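Local structure of neurotoxin (Clostridium botulinum, 3N7L) at residues A[311-319]-A[330-338]; A[257-268]-A[388-399]. The protein forms the receptor-binding domain of a botulinum neurotoxin and probably binds gangliosides on nerve cells through a dedicated loop. All blocks are in the same frame, centred on the assembly; numbering follows the deposited sequence.

Contact 1: residues A[311-319]-A[330-338]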
loop_
_atom_site.group_PDB
_atom_site.type_symbol
_atom_site.label_atom_id
_atom_site.label_comp_id
_atom_site.label_asym_id
_atom_site.label_seq_id
_atom_site.Cartn_x
_atom_site.Cartn_y
_atom_site.Cartn_z
ATOM N N ASN A 311 24.336 20.870 0.020
ATOM C CA ASN A 311 25.058 20.305 1.139
ATOM C C ASN A 311 24.636 21.118 2.338
ATOM O O ASN A 311 25.429 21.402 3.226
ATOM C CB ASN A 311 26.563 20.401 0.916
ATOM C CG ASN A 311 27.094 19.246 0.103
ATOM O OD1 ASN A 311 27.069 18.099 0.556
ATOM N ND2 ASN A 311 27.564 19.533 -1.110
ATOM N N LYS A 312 23.369 21.517 2.329
ATOM C CA LYS A 312 22.804 22.290 3.419
ATOM C C LYS A 312 21.444 21.696 3.697
ATOM O O LYS A 312 20.858 21.040 2.835
ATOM C CB LYS A 312 22.663 23.765 3.032
ATOM C CG LYS A 312 23.870 24.325 2.288
ATOM C CD LYS A 312 24.014 25.842 2.410
ATOM C CE LYS A 312 22.682 26.572 2.536
ATOM N NZ LYS A 312 22.137 26.503 3.931
ATOM N N GLN A 313 20.936 21.915 4.899
ATOM C CA GLN A 313 19.631 21.378 5.230
ATOM C C GLN A 313 18.651 22.486 5.565
ATOM O O GLN A 313 18.988 23.463 6.236
ATOM C CB GLN A 313 19.731 20.393 6.390
ATOM C CG GLN A 313 18.757 19.252 6.253
ATOM C CD GLN A 313 18.887 18.215 7.347
ATOM O OE1 GLN A 313 18.494 17.062 7.164
ATOM N NE2 GLN A 313 19.426 18.615 8.493
ATOM N N TYR A 314 17.435 22.337 5.063
ATOM C CA TYR A 314 16.393 23.310 5.302
ATOM C C TYR A 314 15.224 22.589 5.951
ATOM O O TYR A 314 15.201 21.361 6.022
ATOM C CB TYR A 314 15.923 23.930 3.978
ATOM C CG TYR A 314 17.021 24.565 3.149
ATOM C CD1 TYR A 314 17.888 23.785 2.380
ATOM C CD2 TYR A 314 17.207 25.947 3.155
ATOM C CE1 TYR A 314 18.921 24.371 1.633
ATOM C CE2 TYR A 314 18.234 26.544 2.419
ATOM C CZ TYR A 314 19.087 25.752 1.663
ATOM O OH TYR A 314 20.110 26.348 0.954
ATOM N N SER A 315 14.268 23.360 6.448
ATOM C CA SER A 315 13.063 22.782 7.022
ATOM C C SER A 315 11.941 23.447 6.237
ATOM O O SER A 315 12.101 24.575 5.763
ATOM C CB SER A 315 12.937 23.104 8.514
ATOM O OG SER A 315 12.983 24.496 8.749
ATOM N N LEU A 316 10.826 22.748 6.058
ATOM C CA LEU A 316 9.717 23.340 5.332
ATOM C C LEU A 316 9.054 24.349 6.260
ATOM O O LEU A 316 8.938 24.112 7.460
ATOM C CB LEU A 316 8.723 22.261 4.890
ATOM C CG LEU A 316 9.320 21.197 3.962
ATOM C CD1 LEU A 316 8.200 20.359 3.356
ATOM C CD2 LEU A 316 10.142 21.865 2.856
ATOM N N GLY A 317 8.654 25.486 5.705
ATOM C CA GLY A 317 8.015 26.514 6.506
ATOM C C GLY A 317 7.379 27.580 5.635
ATOM O O GLY A 317 7.739 27.744 4.466
ATOM N N MET A 318 6.422 28.305 6.202
ATOM C CA MET A 318 5.735 29.363 5.472
ATOM C C MET A 318 6.678 30.526 5.220
ATOM O O MET A 318 7.612 30.748 5.981
ATOM C CB MET A 318 4.529 29.867 6.274
ATOM C CG MET A 318 3.426 28.834 6.470
ATOM S SD MET A 318 2.056 29.476 7.479
ATOM C CE MET A 318 2.770 29.327 9.114
ATOM N N TYR A 319 6.436 31.259 4.141
ATOM C CA TYR A 319 7.240 32.429 3.815
ATOM C C TYR A 319 6.332 33.426 3.110
ATOM O O TYR A 319 5.245 33.060 2.665
ATOM C CB TYR A 319 8.434 32.051 2.922
ATOM C CG TYR A 319 8.073 31.559 1.540
ATOM C CD1 TYR A 319 7.975 32.442 0.469
ATOM C CD2 TYR A 319 7.829 30.206 1.303
ATOM C CE1 TYR A 319 7.642 31.990 -0.808
ATOM C CE2 TYR A 319 7.497 29.745 0.031
ATOM C CZ TYR A 319 7.404 30.642 -1.015
ATOM O OH TYR A 319 7.055 30.200 -2.266
ATOM N N VAL A 330 -1.012 30.809 2.080
ATOM C CA VAL A 330 0.371 31.112 2.414
ATOM C C VAL A 330 1.230 29.990 1.829
ATOM O O VAL A 330 1.001 28.807 2.099
ATOM C CB VAL A 330 0.564 31.234 3.955
ATOM C CG1 VAL A 330 0.055 29.977 4.650
ATOM C CG2 VAL A 330 2.035 31.477 4.281
ATOM N N PRO A 331 2.222 30.345 1.001
ATOM C CA PRO A 331 3.065 29.305 0.411
ATOM C C PRO A 331 3.988 28.639 1.414
ATOM O O PRO A 331 4.367 29.236 2.420
ATOM C CB PRO A 331 3.848 30.066 -0.647
ATOM C CG PRO A 331 4.095 31.375 0.047
ATOM C CD PRO A 331 2.733 31.686 0.668
ATOM N N LEU A 332 4.350 27.399 1.116
ATOM C CA LEU A 332 5.256 26.631 1.945
ATOM C C LEU A 332 6.589 26.557 1.197
ATOM O O LEU A 332 6.620 26.208 0.014
ATOM C CB LEU A 332 4.713 25.220 2.160
ATOM C CG LEU A 332 5.533 24.412 3.162
ATOM C CD1 LEU A 332 5.319 25.005 4.555
ATOM C CD2 LEU A 332 5.111 22.950 3.125
ATOM N N GLY A 333 7.680 26.890 1.882
ATOM C CA GLY A 333 8.990 26.861 1.249
ATOM C C GLY A 333 10.038 26.103 2.037
ATOM O O GLY A 333 9.714 25.393 2.983
ATOM N N ALA A 334 11.299 26.243 1.637
ATOM C CA ALA A 334 12.403 25.561 2.311
ATOM C C ALA A 334 13.271 26.626 2.974
ATOM O O ALA A 334 13.936 27.409 2.298
ATOM C CB ALA A 334 13.219 24.753 1.302
ATOM N N LEU A 335 13.272 26.642 4.302
ATOM C CA LEU A 335 14.010 27.655 5.045
ATOM C C LEU A 335 15.060 27.117 6.005
ATOM O O LEU A 335 14.848 26.103 6.669
ATOM C CB LEU A 335 13.015 28.511 5.831
ATOM C CG LEU A 335 11.780 28.963 5.051
ATOM C CD1 LEU A 335 10.725 29.500 6.008
ATOM C CD2 LEU A 335 12.187 30.002 4.028
ATOM N N ASP A 336 16.196 27.806 6.076
ATOM C CA ASP A 336 17.261 27.422 7.001
ATOM C C ASP A 336 16.914 28.230 8.253
ATOM O O ASP A 336 17.353 29.366 8.415
ATOM C CB ASP A 336 18.629 27.829 6.437
ATOM C CG ASP A 336 19.788 27.222 7.216
ATOM O OD1 ASP A 336 20.897 27.109 6.645
ATOM O OD2 ASP A 336 19.592 26.858 8.395
ATOM N N GLN A 337 16.104 27.634 9.122
ATOM C CA GLN A 337 15.620 28.316 10.320
ATOM C C GLN A 337 15.783 27.539 11.628
ATOM O O GLN A 337 15.799 26.309 11.639
ATOM C CB GLN A 337 14.134 28.630 10.119
ATOM C CG GLN A 337 13.318 27.365 9.842
ATOM C CD GLN A 337 11.886 27.635 9.402
ATOM O OE1 GLN A 337 11.161 26.713 8.998
ATOM N NE2 GLN A 337 11.468 28.887 9.483
ATOM N N PRO A 338 15.895 28.260 12.753
ATOM C CA PRO A 338 16.041 27.615 14.064
ATOM C C PRO A 338 14.707 27.005 14.526
ATOM O O PRO A 338 13.660 27.276 13.940
ATOM C CB PRO A 338 16.529 28.756 14.962
ATOM C CG PRO A 338 15.917 29.964 14.347
ATOM C CD PRO A 338 16.063 29.722 12.858
HETATM O O HOH W 1 21.926 23.933 6.684
HETATM O O HOH W 2 17.837 24.351 8.816
HETATM O O HOH W 3 15.530 24.429 9.749
HETATM O O HOH W 4 6.608 27.447 -2.452
#

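Contact 2: residues A[257-268]-A[388-399]. With SO4 (sulfate ion), chain B.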
loop_
_atom_site.group_PDB
_atom_site.type_symbol
_atom_site.label_atom_id
_atom_site.label_comp_id
_atom_site.label_asym_id
_atom_site.label_seq_id
_atom_site.Cartn_x
_atom_site.Cartn_y
_atom_site.Cartn_z
ATOM N N ARG A 257 4.969 14.743 -10.587
ATOM C CA ARG A 257 5.735 15.910 -10.157
ATOM C C ARG A 257 6.686 15.516 -9.039
ATOM O O ARG A 257 6.374 14.653 -8.224
ATOM C CB ARG A 257 4.800 17.012 -9.646
ATOM C CG ARG A 257 3.902 17.603 -10.709
ATOM C CD ARG A 257 4.615 18.672 -11.516
ATOM N NE ARG A 257 3.882 18.940 -12.743
ATOM C CZ ARG A 257 3.878 20.094 -13.400
ATOM N NH1 ARG A 257 4.574 21.144 -12.954
ATOM N NH2 ARG A 257 3.171 20.190 -14.519
ATOM N N TYR A 258 7.855 16.143 -9.011
ATOM C CA TYR A 258 8.818 15.882 -7.950
ATOM C C TYR A 258 9.135 17.228 -7.315
ATOM O O TYR A 258 8.830 18.277 -7.884
ATOM C CB TYR A 258 10.091 15.213 -8.507
ATOM C CG TYR A 258 10.922 16.082 -9.427
ATOM C CD1 TYR A 258 11.797 17.047 -8.915
ATOM C CD2 TYR A 258 10.847 15.925 -10.814
ATOM C CE1 TYR A 258 12.583 17.827 -9.761
ATOM C CE2 TYR A 258 11.621 16.703 -11.672
ATOM C CZ TYR A 258 12.486 17.647 -11.141
ATOM O OH TYR A 258 13.255 18.398 -11.992
ATOM N N MET A 259 9.735 17.197 -6.133
ATOM C CA MET A 259 10.070 18.416 -5.412
ATOM C C MET A 259 11.397 19.063 -5.778
ATOM O O MET A 259 12.437 18.406 -5.814
ATOM C CB MET A 259 10.071 18.146 -3.911
ATOM C CG MET A 259 8.830 18.604 -3.192
ATOM S SD MET A 259 8.908 18.234 -1.425
ATOM C CE MET A 259 10.475 18.917 -0.985
ATOM N N SER A 260 11.347 20.365 -6.035
ATOM C CA SER A 260 12.537 21.133 -6.344
ATOM C C SER A 260 12.476 22.415 -5.514
ATOM O O SER A 260 11.559 22.603 -4.709
ATOM C CB SER A 260 12.597 21.471 -7.831
ATOM O OG SER A 260 13.847 22.063 -8.146
ATOM N N LYS A 261 13.441 23.298 -5.719
ATOM C CA LYS A 261 13.495 24.544 -4.972
ATOM C C LYS A 261 13.974 25.695 -5.850
ATOM O O LYS A 261 14.822 25.514 -6.725
ATOM C CB LYS A 261 14.440 24.366 -3.772
ATOM C CG LYS A 261 14.764 25.619 -2.968
ATOM C CD LYS A 261 15.723 25.264 -1.819
ATOM C CE LYS A 261 16.095 26.460 -0.938
ATOM N NZ LYS A 261 16.970 27.460 -1.625
ATOM N N LYS A 262 13.402 26.872 -5.624
ATOM C CA LYS A 262 13.794 28.076 -6.336
ATOM C C LYS A 262 13.665 29.203 -5.327
ATOM O O LYS A 262 12.568 29.518 -4.879
ATOM C CB LYS A 262 12.895 28.343 -7.540
ATOM C CG LYS A 262 13.372 29.547 -8.341
ATOM C CD LYS A 262 12.782 29.592 -9.731
ATOM C CE LYS A 262 13.391 30.736 -10.529
ATOM N NZ LYS A 262 12.847 30.766 -11.912
ATOM N N GLY A 263 14.787 29.808 -4.960
ATOM C CA GLY A 263 14.728 30.857 -3.961
ATOM C C GLY A 263 14.261 30.203 -2.667
ATOM O O GLY A 263 14.700 29.098 -2.332
ATOM N N ASN A 264 13.361 30.860 -1.948
ATOM C CA ASN A 264 12.845 30.313 -0.694
ATOM C C ASN A 264 11.747 29.290 -0.926
ATOM O O ASN A 264 11.381 28.547 -0.014
ATOM C CB ASN A 264 12.256 31.423 0.180
ATOM C CG ASN A 264 13.294 32.402 0.660
ATOM O OD1 ASN A 264 14.271 32.018 1.299
ATOM N ND2 ASN A 264 13.089 33.678 0.357
ATOM N N GLY A 265 11.223 29.249 -2.146
ATOM C CA GLY A 265 10.119 28.351 -2.420
ATOM C C GLY A 265 10.364 26.926 -2.872
ATOM O O GLY A 265 11.373 26.603 -3.510
ATOM N N ILE A 266 9.421 26.067 -2.503
ATOM C CA ILE A 266 9.426 24.672 -2.920
ATOM C C ILE A 266 8.553 24.717 -4.170
ATOM O O ILE A 266 7.447 25.256 -4.131
ATOM C CB ILE A 266 8.708 23.739 -1.908
ATOM C CG1 ILE A 266 9.557 23.542 -0.649
ATOM C CG2 ILE A 266 8.404 22.397 -2.577
ATOM C CD1 ILE A 266 10.888 22.861 -0.909
ATOM N N VAL A 267 9.046 24.185 -5.281
ATOM C CA VAL A 267 8.258 24.170 -6.507
ATOM C C VAL A 267 8.248 22.743 -7.038
ATOM O O VAL A 267 9.192 21.978 -6.810
ATOM C CB VAL A 267 8.834 25.115 -7.598
ATOM C CG1 VAL A 267 8.889 26.545 -7.083
ATOM C CG2 VAL A 267 10.209 24.642 -8.026
ATOM N N PHE A 268 7.175 22.376 -7.726
ATOM C CA PHE A 268 7.062 21.032 -8.267
ATOM C C PHE A 268 7.315 21.020 -9.761
ATOM O O PHE A 268 6.739 21.817 -10.503
ATOM C CB PHE A 268 5.681 20.450 -7.973
ATOM C CG PHE A 268 5.432 20.196 -6.513
ATOM C CD1 PHE A 268 4.828 21.163 -5.716
ATOM C CD2 PHE A 268 5.797 18.984 -5.938
ATOM C CE1 PHE A 268 4.583 20.921 -4.363
ATOM C CE2 PHE A 268 5.557 18.729 -4.586
ATOM C CZ PHE A 268 4.948 19.701 -3.798
ATOM N N ASP A 388 15.793 34.351 -8.696
ATOM C CA ASP A 388 16.235 35.430 -9.561
ATOM C C ASP A 388 15.150 36.014 -10.469
ATOM O O ASP A 388 15.459 36.798 -11.367
ATOM C CB ASP A 388 17.438 34.978 -10.397
ATOM C CG ASP A 388 17.098 33.859 -11.360
ATOM O OD1 ASP A 388 18.027 33.358 -12.034
ATOM O OD2 ASP A 388 15.909 33.479 -11.449
ATOM N N ASP A 389 13.886 35.643 -10.250
ATOM C CA ASP A 389 12.801 36.205 -11.058
ATOM C C ASP A 389 12.844 37.707 -10.835
ATOM O O ASP A 389 12.927 38.163 -9.691
ATOM C CB ASP A 389 11.432 35.692 -10.612
ATOM C CG ASP A 389 11.184 34.264 -11.021
ATOM O OD1 ASP A 389 11.899 33.772 -11.917
ATOM O OD2 ASP A 389 10.260 33.643 -10.453
ATOM N N TYR A 390 12.770 38.480 -11.914
ATOM C CA TYR A 390 12.832 39.930 -11.779
ATOM C C TYR A 390 11.787 40.702 -12.573
ATOM O O TYR A 390 10.921 41.358 -11.992
ATOM C CB TYR A 390 14.237 40.417 -12.162
ATOM C CG TYR A 390 14.484 41.878 -11.872
ATOM C CD1 TYR A 390 14.282 42.851 -12.850
ATOM C CD2 TYR A 390 14.909 42.293 -10.608
ATOM C CE1 TYR A 390 14.495 44.200 -12.580
ATOM C CE2 TYR A 390 15.124 43.642 -10.325
ATOM C CZ TYR A 390 14.916 44.589 -11.315
ATOM O OH TYR A 390 15.126 45.917 -11.037
ATOM N N TRP A 391 11.856 40.609 -13.898
ATOM C CA TRP A 391 10.942 41.344 -14.768
ATOM C C TRP A 391 9.490 40.882 -14.836
ATOM O O TRP A 391 8.579 41.706 -14.940
ATOM C CB TRP A 391 11.502 41.378 -16.192
ATOM C CG TRP A 391 12.851 42.011 -16.284
ATOM C CD1 TRP A 391 14.045 41.375 -16.470
ATOM C CD2 TRP A 391 13.150 43.407 -16.177
ATOM N NE1 TRP A 391 15.073 42.292 -16.491
ATOM C CE2 TRP A 391 14.550 43.547 -16.313
ATOM C CE3 TRP A 391 12.371 44.553 -15.981
ATOM C CZ2 TRP A 391 15.188 44.790 -16.258
ATOM C CZ3 TRP A 391 13.004 45.793 -15.925
ATOM C CH2 TRP A 391 14.401 45.900 -16.066
ATOM N N PHE A 392 9.270 39.575 -14.785
ATOM C CA PHE A 392 7.919 39.039 -14.893
ATOM C C PHE A 392 7.565 38.063 -13.789
ATOM O O PHE A 392 8.434 37.549 -13.094
ATOM C CB PHE A 392 7.756 38.306 -16.230
ATOM C CG PHE A 392 8.041 39.157 -17.433
ATOM C CD1 PHE A 392 7.143 40.141 -17.836
ATOM C CD2 PHE A 392 9.215 38.974 -18.164
ATOM C CE1 PHE A 392 7.406 40.933 -18.954
ATOM C CE2 PHE A 392 9.488 39.762 -19.283
ATOM C CZ PHE A 392 8.583 40.742 -19.681
ATOM N N ASN A 393 6.267 37.821 -13.644
ATOM C CA ASN A 393 5.776 36.848 -12.688
ATOM C C ASN A 393 5.742 35.531 -13.468
ATOM O O ASN A 393 5.632 35.536 -14.696
ATOM C CB ASN A 393 4.378 37.233 -12.212
ATOM C CG ASN A 393 4.405 38.368 -11.219
ATOM O OD1 ASN A 393 4.874 38.204 -10.095
ATOM N ND2 ASN A 393 3.918 39.533 -11.630
ATOM N N HIS A 394 5.851 34.416 -12.761
ATOM C CA HIS A 394 5.861 33.102 -13.391
ATOM C C HIS A 394 4.951 32.167 -12.616
ATOM O O HIS A 394 4.846 32.270 -11.392
ATOM C CB HIS A 394 7.279 32.520 -13.379
ATOM C CG HIS A 394 8.303 33.408 -14.012
ATOM N ND1 HIS A 394 8.594 33.368 -15.358
ATOM C CD2 HIS A 394 9.074 34.391 -13.489
ATOM C CE1 HIS A 394 9.501 34.289 -15.638
ATOM N NE2 HIS A 394 9.807 34.923 -14.521
ATOM N N GLU A 395 4.295 31.265 -13.332
ATOM C CA GLU A 395 3.414 30.287 -12.707
ATOM C C GLU A 395 4.280 29.213 -12.058
ATOM O O GLU A 395 5.178 28.665 -12.692
ATOM C CB GLU A 395 2.493 29.643 -13.755
ATOM C CG GLU A 395 1.346 30.546 -14.232
ATOM C CD GLU A 395 0.178 30.608 -13.245
ATOM O OE1 GLU A 395 -0.622 31.566 -13.324
ATOM O OE2 GLU A 395 0.047 29.695 -12.400
ATOM N N TYR A 396 4.018 28.935 -10.788
ATOM C CA TYR A 396 4.745 27.914 -10.052
ATOM C C TYR A 396 3.740 27.010 -9.363
ATOM O O TYR A 396 2.793 27.493 -8.729
ATOM C CB TYR A 396 5.655 28.538 -8.976
ATOM C CG TYR A 396 6.858 29.277 -9.524
ATOM C CD1 TYR A 396 7.888 28.589 -10.168
ATOM C CD2 TYR A 396 6.944 30.662 -9.438
ATOM C CE1 TYR A 396 8.976 29.272 -10.720
ATOM C CE2 TYR A 396 8.025 31.353 -9.986
ATOM C CZ TYR A 396 9.035 30.651 -10.626
ATOM O OH TYR A 396 10.096 31.329 -11.185
ATOM N N LEU A 397 3.939 25.703 -9.500
ATOM C CA LEU A 397 3.076 24.732 -8.844
ATOM C C LEU A 397 3.763 24.606 -7.491
ATOM O O LEU A 397 4.919 24.176 -7.407
ATOM C CB LEU A 397 3.099 23.399 -9.590
ATOM C CG LEU A 397 2.258 22.258 -9.009
ATOM C CD1 LEU A 397 0.789 22.688 -8.890
ATOM C CD2 LEU A 397 2.394 21.033 -9.902
ATOM N N ILE A 398 3.056 24.992 -6.434
ATOM C CA ILE A 398 3.650 24.988 -5.111
ATOM C C ILE A 398 2.791 24.410 -4.001
ATOM O O ILE A 398 1.569 24.319 -4.121
ATOM C CB ILE A 398 3.966 26.425 -4.657
ATOM C CG1 ILE A 398 2.653 27.221 -4.564
ATOM C CG2 ILE A 398 4.922 27.104 -5.639
ATOM C CD1 ILE A 398 2.744 28.474 -3.714
ATOM N N PRO A 399 3.435 24.002 -2.900
ATOM C CA PRO A 399 2.696 23.460 -1.762
ATOM C C PRO A 399 2.177 24.757 -1.124
ATOM O O PRO A 399 2.921 25.735 -1.025
ATOM C CB PRO A 399 3.784 22.771 -0.939
ATOM C CG PRO A 399 4.989 23.595 -1.220
ATOM C CD PRO A 399 4.891 23.903 -2.689
HETATM S S SO4 B . 12.518 37.255 -15.381
HETATM O O1 SO4 B . 12.161 37.446 -16.789
HETATM O O2 SO4 B . 13.459 38.307 -14.964
HETATM O O3 SO4 B . 13.154 35.926 -15.191
HETATM O O4 SO4 B . 11.285 37.325 -14.570
HETATM O O HOH W 5 6.346 24.646 -10.749
#

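Contact 1: residues A[311-319]-A[330-338]
Ser315 with Leu335 and Gly317 with Gly333 are the hydrogen-bonded pairs of an antiparallel beta hairpin in the C-terminal receptor-binding region, which has the beta-trefoil fold of clostridial neurotoxins. The evidence is a 153° angle between strand directions and four firm backbone bonds, with a weak fifth from Tyr319 N to Pro331 O. Ser315 N to Leu335 O and Leu335 N to Ser315 O are each 2.8 Å; Gly317 N to Gly333 O is 2.9 Å and Gly333 N to Gly317 O is 2.7 Å. Leu316, between these pairs, and Met318, past Gly317, direct their CA-H groups at Gly333 O and Pro331 O.

The bent chain of Lys312 brings NZ across Asp336, 3.0 Å from OD1, in a salt bridge. Water 2 donates to Gln313 O and Asp336 OD2. Ser315 OG lies close to Leu335 O and Gln337 OE1, while water 3 donates to it and to Gln337 O.

In apolar packing, Leu316 CD1 meets Leu332 CD2 on the face that also holds Ala334 and Met318. Met318 SD rests 3.5 Å from Val330 CG1. On the opposite side of the sheet, where Ser315 and Leu335 point, Pro331 CG sits over the Tyr319 ring in a CH-pi contact, 3.7 Å from the centroid and 15° off the normal. With Tyr319 CG between backbone N and carbonyl carbon (chi1 66°), the ring edge lies along Gly333, a position where glycine leaves room. At the ring's far end, Tyr319 OH donates to water 4 at 2.8 Å, and that water donates to Leu332 O.

Contact 2: residues A[257-268]-A[388-399]
Lys262 NZ is gripped by two groups of the 388-399 segment: Tyr396 OH at 2.9 Å and, in a salt bridge, Asp389 OD1 at 3.2 Å. The carboxylate oxygen is met on its syn side, 30° out of plane. Lys262 reaches them because CG is anti to its backbone N (chi1 -176°) and the rest of the chain is extended, crossing both partners at about a right angle. Tyr396 OH also approaches Asp389 OD2, modelled at a very short 2.4 Å, so the strength of that link is doubtful. Asp389 OD2 has a further partner in Leu386 N.

Behind this polar end, strands 265-268 and 394-399 cross at 106°, too steep for ladder pairing, and one backbone bond joins them, Phe268 N to Leu397 O at 2.9 Å. Water 5 adds a bridge from Leu397 N to Phe268 O. Packing fills in around it. Leu397 CD2 lies over a face of the Arg257 guanidinium and 3.6 Å from Arg257 CD, while Pro399 CD comes 3.4 Å from Phe268 CE1. Val267 CG1 lies beside Tyr396, 3.8 Å from CD1.

Beyond Asp389, a sulfate, probably from the crystallisation liquor, accepts hydrogen bonds from the backbone N atoms of Tyr390, Trp391 and Phe392 and from His394 NE2, the last 2.8 Å from sulfate O4. This aromatic loop probably corresponds to the ganglioside-binding loop. The chemistry suggests that Lys262, through Asp389 and Tyr396, helps to hold the base of the loop, while the loop itself can hold an anion.

How the contacts relate
After the N-terminal, concanavalin-like region, the chain forms the hairpin of 257-268, whose contact 2 partner, 388-399, comes only after contact 1 is complete. Strands 313-318 and 329-335 then pair, closing a short loop of ten residues. The chain runs on through helix 339-345 and several strands before 388-399 returns to the early hairpin, closing 119 residues. Contact 1 is therefore nested inside contact 2. The two centres lie about 13 Å apart, and strand 329-335 neighbours strand 394-402 in one sheet: Leu332 N is 3.1 Å from Pro399 O, while Ala334 N lies 2.8 Å from Asn264 O of the 257-268 turn, both probable hydrogen bonds.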